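Local coordinates for pesticidal crystal protein Cry2Aa (Bacillus thuringiensis serovar kurstaki, PDB 1I5P), which kills mosquito and moth larvae by binding to their midgut epithelial cells and promoting colloid-osmotic lysis, at residues A501-N506 against T531-L536; V559-R564 against V603-N608. One frame throughout, in Å; residues are numbered along the deposited sequence.

Contact 1. Residues A501-N506 against T531-L536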
loop_
_atom_site.group_PDB
_atom_site.type_symbol
_atom_site.label_atom_id
_atom_site.label_comp_id
_atom_site.label_asym_id
_atom_site.label_seq_id
_atom_site.Cartn_x
_atom_site.Cartn_y
_atom_site.Cartn_z
ATOM N N ALA A 501 14.590 -0.599 6.054
ATOM C CA ALA A 501 15.711 -0.513 6.970
ATOM C C ALA A 501 17.026 -0.232 6.268
ATOM O O ALA A 501 17.175 -0.475 5.068
ATOM C CB ALA A 501 15.825 -1.802 7.765
ATOM N N THR A 502 17.978 0.298 7.023
ATOM C CA THR A 502 19.306 0.560 6.489
ATOM C C THR A 502 19.968 -0.804 6.355
ATOM O O THR A 502 20.634 -1.099 5.361
ATOM C CB THR A 502 20.138 1.412 7.462
ATOM O OG1 THR A 502 19.537 2.707 7.591
ATOM C CG2 THR A 502 21.567 1.555 6.958
ATOM N N GLN A 503 19.771 -1.632 7.377
ATOM C CA GLN A 503 20.327 -2.978 7.410
ATOM C C GLN A 503 19.698 -3.793 8.536
ATOM O O GLN A 503 19.244 -3.239 9.540
ATOM C CB GLN A 503 21.850 -2.937 7.602
ATOM C CG GLN A 503 22.323 -2.296 8.899
ATOM C CD GLN A 503 23.817 -2.488 9.118
ATOM O OE1 GLN A 503 24.301 -3.617 9.212
ATOM N NE2 GLN A 503 24.556 -1.386 9.186
ATOM N N VAL A 504 19.670 -5.109 8.349
ATOM C CA VAL A 504 19.114 -6.030 9.334
ATOM C C VAL A 504 20.027 -7.248 9.409
ATOM O O VAL A 504 20.474 -7.746 8.379
ATOM C CB VAL A 504 17.702 -6.520 8.917
ATOM C CG1 VAL A 504 17.077 -7.330 10.051
ATOM C CG2 VAL A 504 16.816 -5.338 8.549
ATOM N N ASN A 505 20.321 -7.724 10.614
ATOM C CA ASN A 505 21.152 -8.916 10.743
ATOM C C ASN A 505 20.229 -10.126 10.867
ATOM O O ASN A 505 19.007 -9.969 10.909
ATOM C CB ASN A 505 22.086 -8.810 11.959
ATOM C CG ASN A 505 21.344 -8.630 13.267
ATOM O OD1 ASN A 505 21.965 -8.452 14.315
ATOM N ND2 ASN A 505 20.023 -8.677 13.221
ATOM N N ASN A 506 20.797 -11.328 10.922
ATOM C CA ASN A 506 19.984 -12.534 11.019
ATOM C C ASN A 506 18.961 -12.512 9.880
ATOM O O ASN A 506 17.801 -12.869 10.066
ATOM C CB ASN A 506 19.245 -12.572 12.365
ATOM C CG ASN A 506 20.185 -12.709 13.557
ATOM O OD1 ASN A 506 19.796 -12.454 14.701
ATOM N ND2 ASN A 506 21.416 -13.124 13.298
ATOM N N THR A 531 18.817 -7.128 15.168
ATOM C CA THR A 531 18.791 -5.677 15.181
ATOM C C THR A 531 18.498 -5.142 13.793
ATOM O O THR A 531 19.118 -5.555 12.812
ATOM C CB THR A 531 20.137 -5.089 15.655
ATOM O OG1 THR A 531 20.337 -5.412 17.038
ATOM C CG2 THR A 531 20.149 -3.577 15.482
ATOM N N ALA A 532 17.534 -4.232 13.725
ATOM C CA ALA A 532 17.148 -3.600 12.476
ATOM C C ALA A 532 17.478 -2.115 12.602
ATOM O O ALA A 532 16.967 -1.429 13.492
ATOM C CB ALA A 532 15.647 -3.791 12.223
ATOM N N ARG A 533 18.347 -1.623 11.728
ATOM C CA ARG A 533 18.718 -0.220 11.765
ATOM C C ARG A 533 17.995 0.592 10.704
ATOM O O ARG A 533 17.867 0.163 9.560
ATOM C CB ARG A 533 20.226 -0.042 11.571
ATOM C CG ARG A 533 20.601 1.394 11.185
ATOM C CD ARG A 533 22.082 1.665 11.307
ATOM N NE ARG A 533 22.516 1.622 12.700
ATOM C CZ ARG A 533 23.755 1.875 13.103
ATOM N NH1 ARG A 533 24.692 2.190 12.218
ATOM N NH2 ARG A 533 24.055 1.827 14.394
ATOM N N TYR A 534 17.544 1.776 11.099
ATOM C CA TYR A 534 16.859 2.695 10.202
ATOM C C TYR A 534 17.556 4.045 10.280
ATOM O O TYR A 534 18.078 4.426 11.329
ATOM C CB TYR A 534 15.391 2.841 10.602
ATOM C CG TYR A 534 14.653 1.527 10.597
ATOM C CD1 TYR A 534 14.736 0.657 11.678
ATOM C CD2 TYR A 534 13.931 1.120 9.479
ATOM C CE1 TYR A 534 14.125 -0.593 11.649
ATOM C CE2 TYR A 534 13.314 -0.128 9.438
ATOM C CZ TYR A 534 13.421 -0.978 10.524
ATOM O OH TYR A 534 12.851 -2.226 10.468
ATOM N N THR A 535 17.572 4.760 9.162
ATOM C CA THR A 535 18.211 6.067 9.113
ATOM C C THR A 535 17.249 7.115 8.576
ATOM O O THR A 535 16.586 6.910 7.554
ATOM C CB THR A 535 19.470 6.036 8.232
ATOM O OG1 THR A 535 20.325 4.978 8.672
ATOM C CG2 THR A 535 20.228 7.364 8.332
ATOM N N LEU A 536 17.187 8.246 9.267
ATOM C CA LEU A 536 16.290 9.316 8.869
ATOM C C LEU A 536 16.978 10.678 8.913
ATOM O O LEU A 536 17.937 10.886 9.665
ATOM C CB LEU A 536 15.068 9.315 9.790
ATOM C CG LEU A 536 15.316 9.701 11.248
ATOM C CD1 LEU A 536 15.019 11.181 11.413
ATOM C CD2 LEU A 536 14.430 8.891 12.182
HETATM O O HOH W 1 21.820 -8.204 16.986
#

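Contact 2. Residues V559-R564 against V603-N608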
loop_
_atom_site.group_PDB
_atom_site.type_symbol
_atom_site.label_atom_id
_atom_site.label_comp_id
_atom_site.label_asym_id
_atom_site.label_seq_id
_atom_site.Cartn_x
_atom_site.Cartn_y
_atom_site.Cartn_z
ATOM N N VAL A 559 15.843 -0.020 22.070
ATOM C CA VAL A 559 15.976 1.014 21.058
ATOM C C VAL A 559 17.138 1.937 21.386
ATOM O O VAL A 559 17.239 2.459 22.494
ATOM C CB VAL A 559 14.682 1.851 20.952
ATOM C CG1 VAL A 559 14.840 2.921 19.886
ATOM C CG2 VAL A 559 13.506 0.944 20.630
ATOM N N THR A 560 18.017 2.129 20.412
ATOM C CA THR A 560 19.162 2.997 20.596
ATOM C C THR A 560 19.099 4.120 19.575
ATOM O O THR A 560 19.088 3.883 18.362
ATOM C CB THR A 560 20.482 2.224 20.434
ATOM O OG1 THR A 560 20.488 1.109 21.334
ATOM C CG2 THR A 560 21.670 3.119 20.756
ATOM N N ILE A 561 19.048 5.345 20.085
ATOM C CA ILE A 561 18.982 6.534 19.254
ATOM C C ILE A 561 19.410 7.734 20.101
ATOM O O ILE A 561 19.069 7.815 21.280
ATOM C CB ILE A 561 17.542 6.737 18.719
ATOM C CG1 ILE A 561 17.485 7.953 17.796
ATOM C CG2 ILE A 561 16.561 6.864 19.882
ATOM C CD1 ILE A 561 16.180 8.060 17.029
ATOM N N ASN A 562 20.172 8.651 19.508
ATOM C CA ASN A 562 20.644 9.833 20.226
ATOM C C ASN A 562 21.541 9.430 21.393
ATOM O O ASN A 562 21.618 10.136 22.398
ATOM C CB ASN A 562 19.459 10.631 20.779
ATOM C CG ASN A 562 18.524 11.141 19.692
ATOM O OD1 ASN A 562 17.317 11.272 19.912
ATOM N ND2 ASN A 562 19.076 11.449 18.525
ATOM N N GLY A 563 22.214 8.294 21.266
ATOM C CA GLY A 563 23.074 7.839 22.341
ATOM C C GLY A 563 22.265 7.363 23.533
ATOM O O GLY A 563 22.821 7.039 24.582
ATOM N N ARG A 564 20.945 7.321 23.376
ATOM C CA ARG A 564 20.063 6.871 24.448
ATOM C C ARG A 564 19.607 5.441 24.167
ATOM O O ARG A 564 19.337 5.078 23.020
ATOM C CB ARG A 564 18.831 7.777 24.549
ATOM C CG ARG A 564 19.115 9.275 24.493
ATOM C CD ARG A 564 17.811 10.060 24.625
ATOM N NE ARG A 564 17.919 11.435 24.141
ATOM C CZ ARG A 564 16.883 12.255 23.980
ATOM N NH1 ARG A 564 15.653 11.846 24.264
ATOM N NH2 ARG A 564 17.073 13.485 23.524
ATOM N N VAL A 603 20.063 10.629 11.362
ATOM C CA VAL A 603 19.907 9.946 12.636
ATOM C C VAL A 603 19.669 8.452 12.459
ATOM O O VAL A 603 18.863 8.040 11.630
ATOM C CB VAL A 603 18.724 10.538 13.413
ATOM C CG1 VAL A 603 18.639 9.919 14.788
ATOM C CG2 VAL A 603 18.871 12.048 13.488
ATOM N N THR A 604 20.376 7.639 13.239
ATOM C CA THR A 604 20.201 6.196 13.153
ATOM C C THR A 604 19.293 5.726 14.284
ATOM O O THR A 604 19.390 6.198 15.417
ATOM C CB THR A 604 21.544 5.434 13.262
ATOM O OG1 THR A 604 22.126 5.671 14.549
ATOM C CG2 THR A 604 22.507 5.884 12.177
ATOM N N LEU A 605 18.398 4.804 13.957
ATOM C CA LEU A 605 17.471 4.242 14.926
ATOM C C LEU A 605 17.692 2.743 14.937
ATOM O O LEU A 605 17.381 2.064 13.956
ATOM C CB LEU A 605 16.022 4.539 14.524
ATOM C CG LEU A 605 14.933 3.725 15.237
ATOM C CD1 LEU A 605 14.924 4.053 16.723
ATOM C CD2 LEU A 605 13.573 4.027 14.615
ATOM N N ASP A 606 18.242 2.224 16.028
ATOM C CA ASP A 606 18.483 0.791 16.126
ATOM C C ASP A 606 17.426 0.126 16.987
ATOM O O ASP A 606 17.204 0.511 18.132
ATOM C CB ASP A 606 19.876 0.511 16.699
ATOM C CG ASP A 606 20.986 0.967 15.780
ATOM O OD1 ASP A 606 20.852 0.788 14.551
ATOM O OD2 ASP A 606 22.000 1.499 16.287
ATOM N N ILE A 607 16.759 -0.861 16.406
ATOM C CA ILE A 607 15.723 -1.599 17.109
ATOM C C ILE A 607 16.182 -3.042 17.296
ATOM O O ILE A 607 16.238 -3.818 16.340
ATOM C CB ILE A 607 14.393 -1.567 16.321
ATOM C CG1 ILE A 607 13.959 -0.110 16.098
ATOM C CG2 ILE A 607 13.321 -2.321 17.079
ATOM C CD1 ILE A 607 12.639 0.056 15.346
ATOM N N ASN A 608 16.527 -3.388 18.533
ATOM C CA ASN A 608 16.985 -4.732 18.855
ATOM C C ASN A 608 15.903 -5.504 19.590
ATOM O O ASN A 608 15.320 -5.019 20.559
ATOM C CB ASN A 608 18.263 -4.671 19.693
ATOM C CG ASN A 608 18.683 -6.034 20.217
ATOM O OD1 ASN A 608 18.195 -6.496 21.248
ATOM N ND2 ASN A 608 19.583 -6.690 19.498
HETATM O O HOH W 2 19.255 -1.040 20.140
HETATM O O HOH W 3 21.268 4.376 16.779
HETATM O O HOH W 4 21.061 8.005 16.805
#

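Contact 1. Residues A501-N506 against T531-L536
Gln-503 and Arg-533 form an antiparallel hydrogen-bonded pair, in which Arg-533 N reaches Gln-503 O at 2.9 Å, nearly straight and almost in line with the C=O bond, while Val-504 and Ala-532 follow as a non-hydrogen-bonded pair. At Arg-533 the regular pattern breaks: Thr-502 N donates to Arg-533 O at 2.5 Å, short enough for the exact length to be doubtful, and Gln-503 N reaches the same oxygen only weakly. Two residues thus face one, a classic beta bulge. Within the bulge, Thr-502 points its CB toward the partner strand. With OG1 anti to the carbonyl carbon (chi1 -65°), its hydroxyl meets that of Thr-535, OG1 to OG1 at 2.6 Å, and its CB rests against Arg-533 CG. Ala-501 lays its methyl over one face of the Tyr-534 ring as a CH-pi contact, CB 3.9 Å from the ring centroid and 30° off the normal; the phenol oxygen is held by the backbone of Pro-498. The contact adds the short strand 503-504 to the edge of strand 530-537 in the C-terminal beta sandwich, a jelly roll of lectin-like type. Val-504 CG2 and Ala-532 CB meet on the buried face, where Phe-525 packs on both. The other face carries Gln-503 and Arg-533, side by side and pointing the same way, their amide and guanidinium planes 81° apart; Arg-533 goes on to a salt bridge with Asp-606. Toward Thr-531 the pairing slackens to a weak Asn-505 N to Thr-531 O bond. There a water lies 2.7 Å from Asn-505 OD1 and 3.2 Å from Thr-531 OG1, bridging the two side chains; Asn-608 holds the threonine hydroxyl as well.

Contact 2. Residues V559-R564 against V603-N608
A type I' turn from Ile-561 to Arg-564 joins strands 555-561 and 564-571 in a beta hairpin of the C-terminal beta sandwich, and the first of these strands runs antiparallel to 603-608. Thr-560 and Asp-606 form the hydrogen-bonded pair: Thr-560 N to Asp-606 O at 2.9 Å and Asp-606 N to Thr-560 O at 3.0 Å. On the buried face Val-559 CG1 presses on Leu-605 CD1 at 3.4 Å, a tight carbon pair. Ile-561, its CG1 anti to the backbone N (chi1 -178°), brings CG1 and CD1 across Val-603 at an angle, each 3.8 Å from its CG1. The opposite face is wet. One water sits 2.7 Å from Thr-560 O, bonds Thr-604 OG1, and lies within bonding distance of OD2 of Asp-606, whose carboxylate is paired with Arg-533 of strand 530-537. Where the strands part at the turn, a second water takes the N-H of Asn-562 and donates to Thr-604 O, bridging the backbones. Asn-562 OD1 accepts from Val-596 N, tying the turn to strand 585-597. Strand 602-610 lies between strands 530-537 and 555-561, and its Leu-605 and Ile-607 pack on strands 541-550 and 617-626 of the facing sheet.

Both contacts belong to one sheet of the C-terminal sandwich, their centres about 10 Å apart, and follow one another along the chain. Strands 530-537 and 602-610 are neighbours, so the two contacts lie on the outer flanks of this central pair. They join directly through a salt bridge, Arg-533 NE to Asp-606 OD1 at 2.6 Å, and a probable backbone bond from Leu-605 N to Tyr-534 O. Contact 1 is the more buried, yet its pairing is irregular, with a bulge and a threonine hydroxyl pair. Contact 2 pairs regularly, with aliphatic packing on its inner face and waters linking polar groups on its outer one.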